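Rhizavidin (Rhizobium etli, PDB 3EW2) binds biotin as a dimeric member of the avidin family, each subunit holding the vitamin at one end of an eight-stranded beta-barrel. Local coordinates at residues Thr100-Ala105 with Ala113-Gln118. Numbering follows the deposited sequence.
Sequences TSWNLA and AIEQGQ. With BTN (biotin), chain I.
Trp-102 lies flat over Gly-117, its indole sandwiched between the neighbouring strand and biotin. CG stands between the backbone N and the carbonyl carbon (chi1 54°), which swings the ring across Gly-117. CG passes Gly-117 O; Trp-102 CD1 reaches the carbonyl carbon of Gln-118 at 3.6 Å. The single N-H of Trp-102 NE1 is shared, weakly, between Gln-118 O (3.1 Å) and OD1 of biotin-binding Asp-119. CE2 and CZ2 meet Gly-117 CA, which makes a CH-pi contact 3.6 Å from the centroid of the Trp-102 six-membered ring. On the opposite face biotin C6 sits over the centre, 3.4 Å from Trp-102 CD2, with CE3 also facing it. At the far rim CZ3 meets Glu-115 O, and Trp-102 CH2 comes within 4.3 Å of Glu-115 CD. With an alanine here, biotin would probably lose its aromatic wall and Gly-117 the ring that covers it. The two strands form the last hairpin of the antiparallel avidin barrel, with Trp-102, Leu-104 and Glu-115 on the face turned toward biotin. Paired backbone bonds join Trp-102 to Gly-117 and Leu-104 to Glu-115; Leu-104 N to Glu-115 O is short and straight (2.7 Å, 167°). Leu-104 CD2 runs alongside the Glu-115 carboxylate, 3.7 Å from OE2. On the other face, toward the second subunit, Asn-103 OD1 lies 3.4 Å from Gln-116 CG, the two amide planes steeply inclined.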
ATOM      1  N   THR B 100     -11.630  -1.716   1.594  1.00 30.51           N
ATOM      2  CA  THR B 100     -10.379  -0.974   1.663  1.00 30.63           C
ATOM      3  C   THR B 100     -10.575   0.501   1.989  1.00 31.52           C
ATOM      4  O   THR B 100     -11.543   1.116   1.557  1.00 31.45           O
ATOM      5  CB  THR B 100      -9.558  -1.044   0.313  1.00 30.93           C
ATOM      6  OG1 THR B 100     -10.057  -0.082  -0.628  1.00 30.17           O
ATOM      7  CG2 THR B 100      -9.513  -2.432  -0.328  1.00 28.68           C
ATOM      8  N   SER B 101      -9.643   1.086   2.731  1.00 31.72           N
ATOM      9  CA  SER B 101      -9.500   2.536   2.715  1.00 31.45           C
ATOM     10  C   SER B 101      -8.256   2.720   1.932  1.00 30.70           C
ATOM     11  O   SER B 101      -7.450   1.797   1.915  1.00 32.11           O
ATOM     12  CB  SER B 101      -9.313   3.130   4.119  1.00 30.77           C
ATOM     13  OG  SER B 101     -10.396   2.765   4.938  1.00 34.63           O
ATOM     14  N   TRP B 102      -8.112   3.891   1.298  1.00 29.88           N
ATOM     15  CA  TRP B 102      -7.015   4.239   0.405  1.00 29.39           C
ATOM     16  C   TRP B 102      -6.594   5.698   0.571  1.00 29.08           C
ATOM     17  O   TRP B 102      -7.380   6.519   1.036  1.00 30.03           O
ATOM     18  CB  TRP B 102      -7.363   4.002  -1.079  1.00 29.72           C
ATOM     19  CG  TRP B 102      -8.635   4.647  -1.664  1.00 30.94           C
ATOM     20  CD1 TRP B 102      -9.846   4.004  -1.917  1.00 30.88           C
ATOM     21  CD2 TRP B 102      -8.803   6.017  -2.135  1.00 28.78           C
ATOM     22  NE1 TRP B 102     -10.746   4.914  -2.491  1.00 34.28           N
ATOM     23  CE2 TRP B 102     -10.127   6.138  -2.638  1.00 31.23           C
ATOM     24  CE3 TRP B 102      -7.965   7.139  -2.181  1.00 28.72           C
ATOM     25  CZ2 TRP B 102     -10.625   7.348  -3.171  1.00 31.04           C
ATOM     26  CZ3 TRP B 102      -8.458   8.344  -2.692  1.00 29.29           C
ATOM     27  CH2 TRP B 102      -9.785   8.438  -3.188  1.00 29.95           C
ATOM     28  N   ASN B 103      -5.360   6.020   0.206  1.00 28.81           N
ATOM     29  CA  ASN B 103      -4.938   7.413   0.161  1.00 28.53           C
ATOM     30  C   ASN B 103      -4.352   7.692  -1.153  1.00 29.31           C
ATOM     31  O   ASN B 103      -3.685   6.840  -1.696  1.00 29.81           O
ATOM     32  CB  ASN B 103      -3.915   7.745   1.246  1.00 27.47           C
ATOM     33  CG  ASN B 103      -4.549   7.860   2.568  1.00 28.71           C
ATOM     34  OD1 ASN B 103      -5.310   8.800   2.795  1.00 27.50           O
ATOM     35  ND2 ASN B 103      -4.349   6.835   3.439  1.00 24.34           N
ATOM     36  N   LEU B 104      -4.590   8.891  -1.662  1.00 30.10           N
ATOM     37  CA  LEU B 104      -4.028   9.284  -2.918  1.00 30.82           C
ATOM     38  C   LEU B 104      -3.185  10.505  -2.700  1.00 31.52           C
ATOM     39  O   LEU B 104      -3.675  11.533  -2.242  1.00 30.83           O
ATOM     40  CB  LEU B 104      -5.134   9.555  -3.916  1.00 31.19           C
ATOM     41  CG  LEU B 104      -4.880  10.270  -5.245  1.00 31.88           C
ATOM     42  CD1 LEU B 104      -3.818   9.573  -6.097  1.00 27.29           C
ATOM     43  CD2 LEU B 104      -6.242  10.266  -5.940  1.00 30.52           C
ATOM     44  N   ALA B 105      -1.891  10.370  -3.002  1.00 32.16           N
ATOM     45  CA  ALA B 105      -0.958  11.448  -2.772  1.00 33.36           C
ATOM     46  C   ALA B 105      -0.625  12.041  -4.126  1.00 33.66           C
ATOM     47  O   ALA B 105      -0.209  11.337  -5.037  1.00 34.45           O
ATOM     48  CB  ALA B 105       0.291  10.934  -2.058  1.00 33.09           C
ATOM     49  N   ALA B 113      -0.932  17.358  -1.908  1.00 47.83           N
ATOM     50  CA  ALA B 113      -2.053  16.973  -1.079  1.00 45.76           C
ATOM     51  C   ALA B 113      -2.163  15.457  -0.979  1.00 44.09           C
ATOM     52  O   ALA B 113      -1.604  14.720  -1.791  1.00 43.06           O
ATOM     53  CB  ALA B 113      -3.361  17.585  -1.617  1.00 45.48           C
ATOM     54  N   ILE B 114      -2.874  14.998   0.038  1.00 42.86           N
ATOM     55  CA  ILE B 114      -3.159  13.587   0.180  1.00 42.06           C
ATOM     56  C   ILE B 114      -4.649  13.493   0.405  1.00 42.59           C
ATOM     57  O   ILE B 114      -5.124  13.963   1.410  1.00 42.79           O
ATOM     58  CB  ILE B 114      -2.419  12.931   1.366  1.00 41.29           C
ATOM     59  CG1 ILE B 114      -0.906  13.218   1.292  1.00 39.74           C
ATOM     60  CG2 ILE B 114      -2.661  11.420   1.355  1.00 40.13           C
ATOM     61  CD1 ILE B 114      -0.097  12.635   2.391  1.00 35.02           C
ATOM     62  N   GLU B 115      -5.368  12.894  -0.542  1.00 43.21           N
ATOM     63  CA  GLU B 115      -6.810  12.696  -0.480  1.00 44.50           C
ATOM     64  C   GLU B 115      -7.113  11.307   0.091  1.00 44.43           C
ATOM     65  O   GLU B 115      -6.422  10.343  -0.232  1.00 45.60           O
ATOM     66  CB  GLU B 115      -7.384  12.823  -1.900  1.00 43.90           C
ATOM     67  CG  GLU B 115      -8.887  12.924  -1.980  1.00 46.28           C
ATOM     68  CD  GLU B 115      -9.428  12.708  -3.390  1.00 48.33           C
ATOM     69  OE1 GLU B 115     -10.681  12.629  -3.570  1.00 54.36           O
ATOM     70  OE2 GLU B 115      -8.607  12.599  -4.334  1.00 54.13           O
ATOM     71  N   GLN B 116      -8.138  11.215   0.939  1.00 44.27           N
ATOM     72  CA  GLN B 116      -8.662   9.963   1.516  1.00 43.64           C
ATOM     73  C   GLN B 116      -9.888   9.451   0.761  1.00 42.55           C
ATOM     74  O   GLN B 116     -10.635  10.238   0.170  1.00 42.65           O
ATOM     75  CB  GLN B 116      -9.182  10.256   2.907  1.00 43.77           C
ATOM     76  CG  GLN B 116      -8.305   9.890   4.061  1.00 49.09           C
ATOM     77  CD  GLN B 116      -9.043  10.067   5.386  1.00 52.79           C
ATOM     78  OE1 GLN B 116     -10.063   9.409   5.639  1.00 53.78           O
ATOM     79  NE2 GLN B 116      -8.524  10.955   6.246  1.00 55.46           N
ATOM     80  N   GLY B 117     -10.132   8.142   0.850  1.00 41.24           N
ATOM     81  CA  GLY B 117     -11.337   7.516   0.286  1.00 38.79           C
ATOM     82  C   GLY B 117     -11.492   6.051   0.642  1.00 37.91           C
ATOM     83  O   GLY B 117     -10.669   5.499   1.388  1.00 37.04           O
ATOM     84  N   GLN B 118     -12.557   5.423   0.129  1.00 37.97           N
ATOM     85  CA  GLN B 118     -12.853   3.972   0.333  1.00 38.49           C
ATOM     86  C   GLN B 118     -13.216   3.312  -1.002  1.00 37.03           C
ATOM     87  O   GLN B 118     -13.695   4.005  -1.889  1.00 37.45           O
ATOM     88  CB  GLN B 118     -14.012   3.737   1.298  1.00 38.25           C
ATOM     89  CG  GLN B 118     -14.128   4.639   2.506  1.00 41.39           C
ATOM     90  CD  GLN B 118     -15.323   4.229   3.408  1.00 43.17           C
ATOM     91  OE1 GLN B 118     -15.141   3.518   4.406  1.00 45.51           O
ATOM     92  NE2 GLN B 118     -16.553   4.636   3.017  1.00 46.37           N
TER
HETATM   93  C11 BTN I 500      -4.721  10.150 -10.338  1.00 36.15           C
HETATM   94  O11 BTN I 500      -5.850  10.618 -10.600  1.00 35.68           O
HETATM   95  O12 BTN I 500      -3.838  10.911  -9.890  1.00 34.79           O
HETATM   96  C10 BTN I 500      -4.430   8.685 -10.562  1.00 32.17           C
HETATM   97  C9  BTN I 500      -5.739   7.903 -10.583  1.00 29.74           C
HETATM   98  C8  BTN I 500      -6.470   8.027  -9.252  1.00 28.83           C
HETATM   99  C7  BTN I 500      -7.334   6.800  -8.987  1.00 31.62           C
HETATM  100  C2  BTN I 500      -7.894   6.822  -7.569  1.00 30.99           C
HETATM  101  S1  BTN I 500      -6.881   5.963  -6.556  1.00 30.30           S
HETATM  102  C6  BTN I 500      -8.251   5.547  -5.450  1.00 28.03           C
HETATM  103  C5  BTN I 500      -9.562   5.544  -6.217  1.00 27.44           C
HETATM  104  N1  BTN I 500      -9.873   4.193  -6.645  1.00 25.50           N
HETATM  105  C3  BTN I 500      -9.802   4.066  -7.964  1.00 26.24           C
HETATM  106  O3  BTN I 500     -10.038   2.868  -8.669  1.00 28.39           O
HETATM  107  N2  BTN I 500      -9.478   5.223  -8.524  1.00 24.58           N
HETATM  108  C4  BTN I 500      -9.317   6.271  -7.534  1.00 25.69           C